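Local coordinates for protein serine repeat antigen 5 (Plasmodium falciparum, PDB 6X42) that adopts the fold of a papain-family cysteine protease and, as a pseudo-zymogen of the malaria parasite, probably has little or no peptidase activity of its own, at residues Ala191-Glu196 / Phe268-Ser273; Asn210-Asp215 / Pro263-Phe268; Glu235-Trp240 / Lys257-Gly262. All blocks are in the same frame, centred on the assembly; numbering follows the deposited sequence.

Interaction 1: residues Ala191-Glu196 / Phe268-Ser273. With CA (calcium ion), chain B.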
loop_
_atom_site.group_PDB
_atom_site.type_symbol
_atom_site.label_atom_id
_atom_site.label_comp_id
_atom_site.label_asym_id
_atom_site.label_seq_id
_atom_site.Cartn_x
_atom_site.Cartn_y
_atom_site.Cartn_z
ATOM N N ALA A 191 -2.055 1.078 -3.749
ATOM C CA ALA A 191 -2.446 1.865 -4.914
ATOM C C ALA A 191 -1.257 2.036 -5.836
ATOM O O ALA A 191 -0.119 2.174 -5.367
ATOM C CB ALA A 191 -2.997 3.248 -4.526
ATOM N N TYR A 192 -1.501 2.079 -7.134
ATOM C CA TYR A 192 -0.440 2.294 -8.139
ATOM C C TYR A 192 -0.571 3.692 -8.709
ATOM O O TYR A 192 -1.661 4.083 -8.985
ATOM C CB TYR A 192 -0.439 1.246 -9.253
ATOM C CG TYR A 192 0.634 0.220 -9.011
ATOM C CD1 TYR A 192 0.348 -0.974 -8.377
ATOM C CD2 TYR A 192 1.956 0.492 -9.313
ATOM C CE1 TYR A 192 1.340 -1.896 -8.104
ATOM C CE2 TYR A 192 2.963 -0.418 -9.041
ATOM C CZ TYR A 192 2.652 -1.621 -8.440
ATOM O OH TYR A 192 3.632 -2.527 -8.166
ATOM N N ILE A 193 0.536 4.401 -8.802
ATOM C CA ILE A 193 0.658 5.710 -9.418
ATOM C C ILE A 193 1.867 5.697 -10.348
ATOM O O ILE A 193 2.687 4.783 -10.336
ATOM C CB ILE A 193 0.795 6.840 -8.369
ATOM C CG1 ILE A 193 2.091 6.711 -7.551
ATOM C CG2 ILE A 193 -0.413 6.831 -7.437
ATOM C CD1 ILE A 193 2.377 7.949 -6.694
ATOM N N LYS A 194 1.985 6.741 -11.162
ATOM C CA LYS A 194 3.208 6.977 -11.921
ATOM C C LYS A 194 4.089 7.898 -11.083
ATOM O O LYS A 194 3.670 9.004 -10.718
ATOM C CB LYS A 194 2.921 7.555 -13.309
ATOM C CG LYS A 194 4.055 7.266 -14.303
ATOM C CD LYS A 194 3.690 7.621 -15.732
ATOM C CE LYS A 194 4.672 7.028 -16.722
ATOM N NZ LYS A 194 4.319 7.443 -18.107
ATOM N N ALA A 195 5.299 7.429 -10.759
ATOM C CA ALA A 195 6.157 8.147 -9.816
ATOM C C ALA A 195 6.420 9.576 -10.275
ATOM O O ALA A 195 6.527 10.491 -9.443
ATOM C CB ALA A 195 7.486 7.415 -9.622
ATOM N N GLU A 196 6.551 9.784 -11.591
ATOM C CA GLU A 196 6.806 11.132 -12.086
ATOM C C GLU A 196 5.808 12.134 -11.524
ATOM O O GLU A 196 6.149 13.303 -11.316
ATOM C CB GLU A 196 6.775 11.166 -13.622
ATOM C CG GLU A 196 5.377 11.099 -14.232
ATOM C CD GLU A 196 5.331 11.234 -15.749
ATOM O OE1 GLU A 196 6.305 10.818 -16.428
ATOM O OE2 GLU A 196 4.282 11.685 -16.267
ATOM N N PHE A 268 -7.148 10.516 -17.336
ATOM C CA PHE A 268 -6.758 9.484 -16.391
ATOM C C PHE A 268 -6.730 10.040 -14.979
ATOM O O PHE A 268 -6.251 11.150 -14.753
ATOM C CB PHE A 268 -5.348 9.010 -16.725
ATOM C CG PHE A 268 -5.193 8.538 -18.135
ATOM C CD1 PHE A 268 -4.395 9.222 -19.047
ATOM C CD2 PHE A 268 -5.848 7.399 -18.553
ATOM C CE1 PHE A 268 -4.250 8.773 -20.349
ATOM C CE2 PHE A 268 -5.707 6.940 -19.852
ATOM C CZ PHE A 268 -4.915 7.642 -20.751
ATOM N N ASN A 269 -7.215 9.239 -14.036
ATOM C CA ASN A 269 -7.145 9.593 -12.629
ATOM C C ASN A 269 -5.723 9.410 -12.110
ATOM O O ASN A 269 -4.986 8.533 -12.558
ATOM C CB ASN A 269 -8.088 8.720 -11.806
ATOM C CG ASN A 269 -8.372 9.295 -10.430
ATOM O OD1 ASN A 269 -7.675 8.993 -9.438
ATOM N ND2 ASN A 269 -9.379 10.128 -10.350
ATOM N N PHE A 270 -5.352 10.236 -11.122
ATOM C CA PHE A 270 -4.053 10.097 -10.467
ATOM C C PHE A 270 -3.832 8.695 -9.880
ATOM O O PHE A 270 -2.711 8.158 -9.933
ATOM C CB PHE A 270 -3.913 11.180 -9.376
ATOM C CG PHE A 270 -2.679 11.030 -8.550
ATOM C CD1 PHE A 270 -1.464 11.484 -9.008
ATOM C CD2 PHE A 270 -2.735 10.421 -7.317
ATOM C CE1 PHE A 270 -0.319 11.316 -8.234
ATOM C CE2 PHE A 270 -1.603 10.251 -6.550
ATOM C CZ PHE A 270 -0.387 10.697 -7.003
ATOM N N ILE A 271 -4.875 8.074 -9.343
ATOM C CA ILE A 271 -4.792 6.700 -8.865
ATOM C C ILE A 271 -5.077 5.797 -10.060
ATOM O O ILE A 271 -6.192 5.747 -10.563
ATOM C CB ILE A 271 -5.791 6.430 -7.730
ATOM C CG1 ILE A 271 -5.555 7.372 -6.535
ATOM C CG2 ILE A 271 -5.735 4.972 -7.344
ATOM C CD1 ILE A 271 -4.200 7.261 -5.874
ATOM N N HIS A 272 -4.072 5.056 -10.513
ATOM C CA HIS A 272 -4.251 4.151 -11.640
ATOM C C HIS A 272 -5.098 2.947 -11.261
ATOM O O HIS A 272 -5.990 2.525 -12.017
ATOM C CB HIS A 272 -2.869 3.710 -12.137
ATOM C CG HIS A 272 -2.937 2.733 -13.259
ATOM N ND1 HIS A 272 -3.073 1.375 -13.052
ATOM C CD2 HIS A 272 -2.948 2.922 -14.599
ATOM C CE1 HIS A 272 -3.169 0.773 -14.225
ATOM N NE2 HIS A 272 -3.083 1.688 -15.179
ATOM N N SER A 273 -4.810 2.358 -10.114
ATOM C CA SER A 273 -5.404 1.102 -9.714
ATOM C C SER A 273 -5.156 0.909 -8.233
ATOM O O SER A 273 -4.264 1.527 -7.641
ATOM C CB SER A 273 -4.837 -0.055 -10.540
ATOM O OG SER A 273 -3.428 -0.045 -10.577
HETATM CA CA CA B . 2.182 12.533 -15.781
HETATM O O HOH W 1 -0.371 8.441 -11.353
HETATM O O HOH W 2 0.101 13.622 -15.142
#
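Y192 N donates to S273 O (2.9 Å, 166° at the hydrogen), joining the end of strand 189-193 to the start of strand 273-280, its antiparallel neighbour in the mixed sheet of this papain-like fold. The reply comes one residue earlier: H272 N reaches Y192 O at 3.0 Å, nearly along the C=O axis though bent to 146° at the hydrogen. Beside these bonds Y192 CB rests 3.5 Å from S273 OG, and that hydroxyl is also tied to H272 ND1 in the plane of the imidazole, which probably helps set the rotation of the ring. I193 and F270 make the apolar part. With CG anti to the backbone N (chi1 174°), F270 brings its far rim to the isoleucine, CE2 lying 3.7 Å from the I193 CG2 branch; I193 CD1 meets CZ of the same ring. F270 sits inside an Asx turn in which N269 OD1 accepts from I271 N. Farther along 191-196, beyond the pairing, E196 OE2 binds a calcium ion that D214 and N197 also hold. Where the backbones part, a single water takes the place of a direct bond, accepting from K194 N and donating to F270 O at 2.8 Å.

Interaction 2: residues Asn210-Asp215 / Pro263-Phe268. With CA (calcium ion), chain C; CA (calcium ion), chain B.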
loop_
_atom_site.group_PDB
_atom_site.type_symbol
_atom_site.label_atom_id
_atom_site.label_comp_id
_atom_site.label_asym_id
_atom_site.label_seq_id
_atom_site.Cartn_x
_atom_site.Cartn_y
_atom_site.Cartn_z
ATOM N N ASN A 210 -3.567 18.287 -6.835
ATOM C CA ASN A 210 -4.680 18.166 -7.780
ATOM C C ASN A 210 -4.107 18.003 -9.178
ATOM O O ASN A 210 -3.566 18.944 -9.747
ATOM C CB ASN A 210 -5.602 19.389 -7.710
ATOM C CG ASN A 210 -6.875 19.214 -8.544
ATOM O OD1 ASN A 210 -7.594 18.237 -8.390
ATOM N ND2 ASN A 210 -7.177 20.188 -9.386
ATOM N N LEU A 211 -4.240 16.819 -9.753
ATOM C CA LEU A 211 -3.584 16.565 -11.023
ATOM C C LEU A 211 -4.149 15.303 -11.648
ATOM O O LEU A 211 -4.804 14.496 -10.989
ATOM C CB LEU A 211 -2.074 16.422 -10.838
ATOM C CG LEU A 211 -1.556 15.160 -10.134
ATOM C CD1 LEU A 211 -0.056 15.073 -10.382
ATOM C CD2 LEU A 211 -1.886 15.157 -8.662
ATOM N N CYS A 212 -3.865 15.154 -12.931
ATOM C CA CYS A 212 -4.208 13.960 -13.676
ATOM C C CYS A 212 -3.144 12.878 -13.511
ATOM O O CYS A 212 -1.971 13.154 -13.282
ATOM C CB CYS A 212 -4.274 14.289 -15.176
ATOM S SG CYS A 212 -5.392 15.642 -15.701
ATOM N N GLY A 213 -3.574 11.640 -13.687
ATOM C CA GLY A 213 -2.668 10.526 -13.864
ATOM C C GLY A 213 -2.285 10.348 -15.319
ATOM O O GLY A 213 -2.525 11.210 -16.176
ATOM N N ASP A 214 -1.668 9.209 -15.591
ATOM C CA ASP A 214 -1.202 8.832 -16.913
ATOM C C ASP A 214 -1.863 7.522 -17.311
ATOM O O ASP A 214 -2.589 6.908 -16.536
ATOM C CB ASP A 214 0.320 8.703 -16.894
ATOM C CG ASP A 214 0.995 10.022 -16.592
ATOM O OD1 ASP A 214 1.124 10.892 -17.477
ATOM O OD2 ASP A 214 1.373 10.258 -15.447
ATOM N N ASP A 215 -1.561 7.068 -18.523
ATOM C CA ASP A 215 -2.150 5.834 -19.018
ATOM C C ASP A 215 -1.675 4.631 -18.216
ATOM O O ASP A 215 -2.389 3.627 -18.116
ATOM C CB ASP A 215 -1.729 5.695 -20.482
ATOM C CG ASP A 215 -2.572 4.749 -21.290
ATOM O OD1 ASP A 215 -3.621 4.246 -20.820
ATOM O OD2 ASP A 215 -2.169 4.580 -22.469
ATOM N N PRO A 263 -8.575 17.310 -11.795
ATOM C CA PRO A 263 -9.171 18.241 -12.755
ATOM C C PRO A 263 -10.166 17.554 -13.675
ATOM O O PRO A 263 -10.016 16.387 -14.041
ATOM C CB PRO A 263 -7.964 18.762 -13.544
ATOM C CG PRO A 263 -6.796 18.533 -12.672
ATOM C CD PRO A 263 -7.103 17.344 -11.834
ATOM N N THR A 264 -11.190 18.311 -14.066
ATOM C CA THR A 264 -12.274 17.728 -14.850
ATOM C C THR A 264 -11.796 17.273 -16.223
ATOM O O THR A 264 -12.336 16.307 -16.773
ATOM C CB THR A 264 -13.413 18.731 -14.969
ATOM O OG1 THR A 264 -12.943 19.899 -15.648
ATOM C CG2 THR A 264 -13.905 19.125 -13.602
ATOM N N HIS A 265 -10.769 17.918 -16.774
ATOM C CA HIS A 265 -10.324 17.579 -18.119
ATOM C C HIS A 265 -9.539 16.272 -18.185
ATOM O O HIS A 265 -9.269 15.796 -19.290
ATOM C CB HIS A 265 -9.467 18.708 -18.699
ATOM C CG HIS A 265 -8.103 18.801 -18.096
ATOM N ND1 HIS A 265 -7.801 19.671 -17.070
ATOM C CD2 HIS A 265 -6.961 18.131 -18.370
ATOM C CE1 HIS A 265 -6.531 19.530 -16.738
ATOM N NE2 HIS A 265 -5.998 18.603 -17.512
ATOM N N CYS A 266 -9.179 15.674 -17.050
ATOM C CA CYS A 266 -8.237 14.565 -17.068
ATOM C C CYS A 266 -8.811 13.355 -17.783
ATOM O O CYS A 266 -9.939 12.933 -17.510
ATOM C CB CYS A 266 -7.921 14.128 -15.639
ATOM S SG CYS A 266 -7.074 15.316 -14.654
ATOM N N HIS A 267 -8.019 12.765 -18.674
ATOM C CA HIS A 267 -8.380 11.466 -19.219
ATOM C C HIS A 267 -8.141 10.354 -18.203
ATOM O O HIS A 267 -8.871 9.358 -18.183
ATOM C CB HIS A 267 -7.577 11.196 -20.492
ATOM C CG HIS A 267 -7.813 12.202 -21.576
ATOM N ND1 HIS A 267 -8.975 12.937 -21.669
ATOM C CD2 HIS A 267 -7.041 12.587 -22.620
ATOM C CE1 HIS A 267 -8.907 13.738 -22.718
ATOM N NE2 HIS A 267 -7.743 13.546 -23.312
ATOM N N PHE A 268 -7.148 10.516 -17.336
ATOM C CA PHE A 268 -6.758 9.484 -16.391
ATOM C C PHE A 268 -6.730 10.040 -14.979
ATOM O O PHE A 268 -6.251 11.150 -14.753
ATOM C CB PHE A 268 -5.348 9.010 -16.725
ATOM C CG PHE A 268 -5.193 8.538 -18.135
ATOM C CD1 PHE A 268 -4.395 9.222 -19.047
ATOM C CD2 PHE A 268 -5.848 7.399 -18.553
ATOM C CE1 PHE A 268 -4.250 8.773 -20.349
ATOM C CE2 PHE A 268 -5.707 6.940 -19.852
ATOM C CZ PHE A 268 -4.915 7.642 -20.751
HETATM CA CA CA C . -4.105 2.558 -19.305
HETATM CA CA CA B . 2.182 12.533 -15.781
HETATM O O HOH W 2 0.101 13.622 -15.142
HETATM O O HOH W 3 -5.052 12.549 -18.038
HETATM O O HOH W 4 -3.759 0.741 -17.811
HETATM O O HOH W 5 -5.461 1.322 -20.775
#
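F268, C212 and P263 carry most of the contact between loops 210-215 and 263-268, on the surface of the papain-like domain. With CG anti to its carbonyl carbon (chi1 -55°), the F268 ring lies with one face under the D214-D215 backbone: D215 CA stands 3.7 Å from the ring centroid, a CH-pi contact. H267 CB lies toward the rim of the opposite face. The D215 carboxylate is turned 19° from the ring plane and brings OD1 to 3.5 Å from F268 CE2. G213 N bonds to F268 O at 2.9 Å, from above the carbonyl plane. C212 is joined to C266 by a disulfide (SG to SG 2.0 Å, chi3 -84°); H265 NE2 lies 3.5 Å from C212 SG, an oblique sulfur-aromatic approach. P263 opens the type I turn ending at C266, and its CD packs 3.6 Å from N210 OD1. Two calcium ions bind segment 210-215: D214 grips one with both carboxylate oxygens, and D215 binds the other through O and OD1, with E166 as a further ligand. A covalent link and two metal sites thus constrain these two loops, and the calcium ions probably offset the adjacent aspartate charges.

Interaction 3: residues Glu235-Trp240 / Lys257-Gly262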
loop_
_atom_site.group_PDB
_atom_site.type_symbol
_atom_site.label_atom_id
_atom_site.label_comp_id
_atom_site.label_asym_id
_atom_site.label_seq_id
_atom_site.Cartn_x
_atom_site.Cartn_y
_atom_site.Cartn_z
ATOM N N GLU A 235 -14.382 25.139 -4.337
ATOM C CA GLU A 235 -15.237 24.001 -4.636
ATOM C C GLU A 235 -15.094 22.945 -3.554
ATOM O O GLU A 235 -13.981 22.611 -3.148
ATOM C CB GLU A 235 -14.851 23.383 -5.975
ATOM C CG GLU A 235 -14.810 24.350 -7.142
ATOM C CD GLU A 235 -14.332 23.657 -8.411
ATOM O OE1 GLU A 235 -13.117 23.363 -8.536
ATOM O OE2 GLU A 235 -15.194 23.368 -9.273
ATOM N N LYS A 236 -16.221 22.386 -3.125
ATOM C CA LYS A 236 -16.195 21.274 -2.182
ATOM C C LYS A 236 -15.719 20.018 -2.897
ATOM O O LYS A 236 -16.270 19.628 -3.931
ATOM C CB LYS A 236 -17.589 21.050 -1.593
ATOM C CG LYS A 236 -17.996 22.117 -0.576
ATOM C CD LYS A 236 -19.372 21.867 -0.015
ATOM N N LYS A 237 -14.681 19.391 -2.340
ATOM C CA LYS A 237 -13.976 18.277 -2.958
ATOM C C LYS A 237 -13.600 17.276 -1.865
ATOM O O LYS A 237 -13.893 17.487 -0.685
ATOM C CB LYS A 237 -12.711 18.796 -3.666
ATOM C CG LYS A 237 -12.963 19.713 -4.855
ATOM C CD LYS A 237 -13.530 18.968 -6.034
ATOM C CE LYS A 237 -13.652 19.865 -7.259
ATOM N NZ LYS A 237 -14.033 19.098 -8.474
ATOM N N SER A 238 -12.904 16.202 -2.254
ATOM C CA SER A 238 -12.429 15.188 -1.318
ATOM C C SER A 238 -11.006 14.802 -1.684
ATOM O O SER A 238 -10.578 14.962 -2.827
ATOM C CB SER A 238 -13.313 13.927 -1.345
ATOM O OG SER A 238 -14.672 14.243 -1.085
ATOM N N TYR A 239 -10.280 14.274 -0.703
ATOM C CA TYR A 239 -8.901 13.857 -0.909
ATOM C C TYR A 239 -8.665 12.453 -0.362
ATOM O O TYR A 239 -9.324 12.018 0.588
ATOM C CB TYR A 239 -7.916 14.837 -0.226
ATOM C CG TYR A 239 -8.090 14.981 1.265
ATOM C CD1 TYR A 239 -7.481 14.110 2.149
ATOM C CD2 TYR A 239 -8.889 15.991 1.808
ATOM C CE1 TYR A 239 -7.653 14.240 3.510
ATOM C CE2 TYR A 239 -9.061 16.113 3.175
ATOM C CZ TYR A 239 -8.447 15.230 4.020
ATOM O OH TYR A 239 -8.619 15.315 5.388
ATOM N N TRP A 240 -7.683 11.763 -0.955
ATOM C CA TRP A 240 -7.042 10.601 -0.364
ATOM C C TRP A 240 -5.838 11.052 0.449
ATOM O O TRP A 240 -5.130 11.983 0.051
ATOM C CB TRP A 240 -6.507 9.652 -1.451
ATOM C CG TRP A 240 -7.531 9.066 -2.367
ATOM C CD1 TRP A 240 -7.547 9.166 -3.714
ATOM C CD2 TRP A 240 -8.681 8.278 -2.006
ATOM N NE1 TRP A 240 -8.630 8.491 -4.235
ATOM C CE2 TRP A 240 -9.337 7.934 -3.200
ATOM C CE3 TRP A 240 -9.206 7.820 -0.792
ATOM C CZ2 TRP A 240 -10.503 7.194 -3.215
ATOM C CZ3 TRP A 240 -10.364 7.084 -0.809
ATOM C CH2 TRP A 240 -10.996 6.777 -2.015
ATOM N N LYS A 257 -1.610 14.397 0.466
ATOM C CA LYS A 257 -3.039 14.403 0.158
ATOM C C LYS A 257 -3.227 14.732 -1.316
ATOM O O LYS A 257 -2.512 15.575 -1.866
ATOM C CB LYS A 257 -3.783 15.437 1.011
ATOM C CG LYS A 257 -3.771 15.124 2.484
ATOM C CD LYS A 257 -4.531 16.176 3.288
ATOM C CE LYS A 257 -4.467 15.879 4.764
ATOM N NZ LYS A 257 -3.174 16.304 5.354
ATOM N N VAL A 258 -4.181 14.070 -1.953
ATOM C CA VAL A 258 -4.432 14.276 -3.377
ATOM C C VAL A 258 -5.934 14.245 -3.619
ATOM O O VAL A 258 -6.654 13.411 -3.062
ATOM C CB VAL A 258 -3.652 13.247 -4.236
ATOM C CG1 VAL A 258 -4.094 11.820 -3.948
ATOM C CG2 VAL A 258 -3.763 13.540 -5.716
ATOM N N ASP A 259 -6.401 15.172 -4.448
ATOM C CA ASP A 259 -7.819 15.232 -4.795
ATOM C C ASP A 259 -8.255 13.922 -5.442
ATOM O O ASP A 259 -7.594 13.393 -6.341
ATOM C CB ASP A 259 -8.032 16.417 -5.745
ATOM C CG ASP A 259 -9.495 16.789 -5.909
ATOM O OD1 ASP A 259 -10.196 16.012 -6.585
ATOM O OD2 ASP A 259 -9.937 17.817 -5.346
ATOM N N MET A 260 -9.384 13.390 -4.971
ATOM C CA MET A 260 -9.832 12.082 -5.420
ATOM C C MET A 260 -10.210 12.062 -6.898
ATOM O O MET A 260 -10.088 11.032 -7.570
ATOM C CB MET A 260 -11.097 11.712 -4.670
ATOM C CG MET A 260 -10.880 11.197 -3.293
ATOM S SD MET A 260 -12.475 10.606 -2.644
ATOM C CE MET A 260 -11.970 10.439 -0.920
ATOM N N TYR A 261 -10.736 13.159 -7.404
ATOM C CA TYR A 261 -11.231 13.179 -8.773
ATOM C C TYR A 261 -10.288 13.918 -9.710
ATOM O O TYR A 261 -10.196 13.564 -10.886
ATOM C CB TYR A 261 -12.673 13.727 -8.820
ATOM C CG TYR A 261 -13.718 12.806 -8.153
ATOM C CD1 TYR A 261 -14.409 11.818 -8.880
ATOM C CD2 TYR A 261 -14.006 12.926 -6.807
ATOM C CE1 TYR A 261 -15.365 10.992 -8.259
ATOM C CE2 TYR A 261 -14.941 12.104 -6.182
ATOM C CZ TYR A 261 -15.631 11.149 -6.906
ATOM O OH TYR A 261 -16.573 10.337 -6.269
ATOM N N GLY A 262 -9.549 14.898 -9.208
ATOM C CA GLY A 262 -8.641 15.672 -10.009
ATOM C C GLY A 262 -9.350 16.630 -10.947
ATOM O O GLY A 262 -10.580 16.776 -10.921
HETATM O O HOH W 6 -11.691 17.387 -8.512
HETATM O O HOH W 7 -12.648 15.509 -5.169
HETATM O O HOH W 8 -9.331 8.361 -7.069
#
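Strands 236-240 and 257-259 run antiparallel, their axes 4.4 Å apart at closest and their directions 138° apart, as the twisted arms of a beta hairpin in the mixed sheet of the papain-like fold. W240 and V258 form a hydrogen-bonded pair, W240 N to V258 O and V258 N to W240 O, with both donors in the carbonyl planes. Y239 and D259 are the non-hydrogen-bonded pair next to it, and M260 N continues the ladder to S238 O at 2.9 Å. Strand 219-230 borders the first arm on its other edge.

M260 and W240 meet at about a right angle, the extended methionine chain running across one indole face. Its CG sits 3.6 Å from the centroid of the five-membered ring, while SD lies 4.1 Å from that of the six-membered ring, a Met-aromatic contact; CE goes on to Y239 O. The sulfur also packs on S238 CB, whose OG is bonded to N228. Y239 and K257 point the same way, and CD of the lysine lies over one face of the phenol ring, 3.9 Å from its centroid.

With CG anti to the backbone N (chi1 -166°), the D259 carboxylate comes back toward segment 235-240. OD1 accepts from Y261 N, an Asx turn, and from G262 N, which extends it to an Asx motif, just after the strand; it also accepts from two waters, one of which accepts from K237 NZ. OD2, bonded to Y229, lies 3.4 Å from K237 CB. K236, K237 and S238 help line the site of the bound triiodobenzene ligand. At the NE1 edge of the indole, in its plane, a water accepts from W240 NE1 and donates to M260 O at 2.8 Å.

How the interactions relate
The three contacts are concentric along the chain: interaction 3 closes the innermost loop, interaction 2 the next and interaction 1 the outermost. Their centres lie about 10 Å (1 and 2), about 12 Å (2 and 3) and about 14 Å (1 and 3) apart. Interactions 1 and 3 reach the same mixed sheet, whereas interaction 2 ties together loops that follow strands 208-209 and 255-259. F268 belongs to both 1 and 2, which also share a calcium ion through E196 and D214. F270 of interaction 1 packs on L211 and V258, meeting both other contacts. Sheet pairing, a disulfide and calcium binding thus meet within one connected region of the papain-like domain.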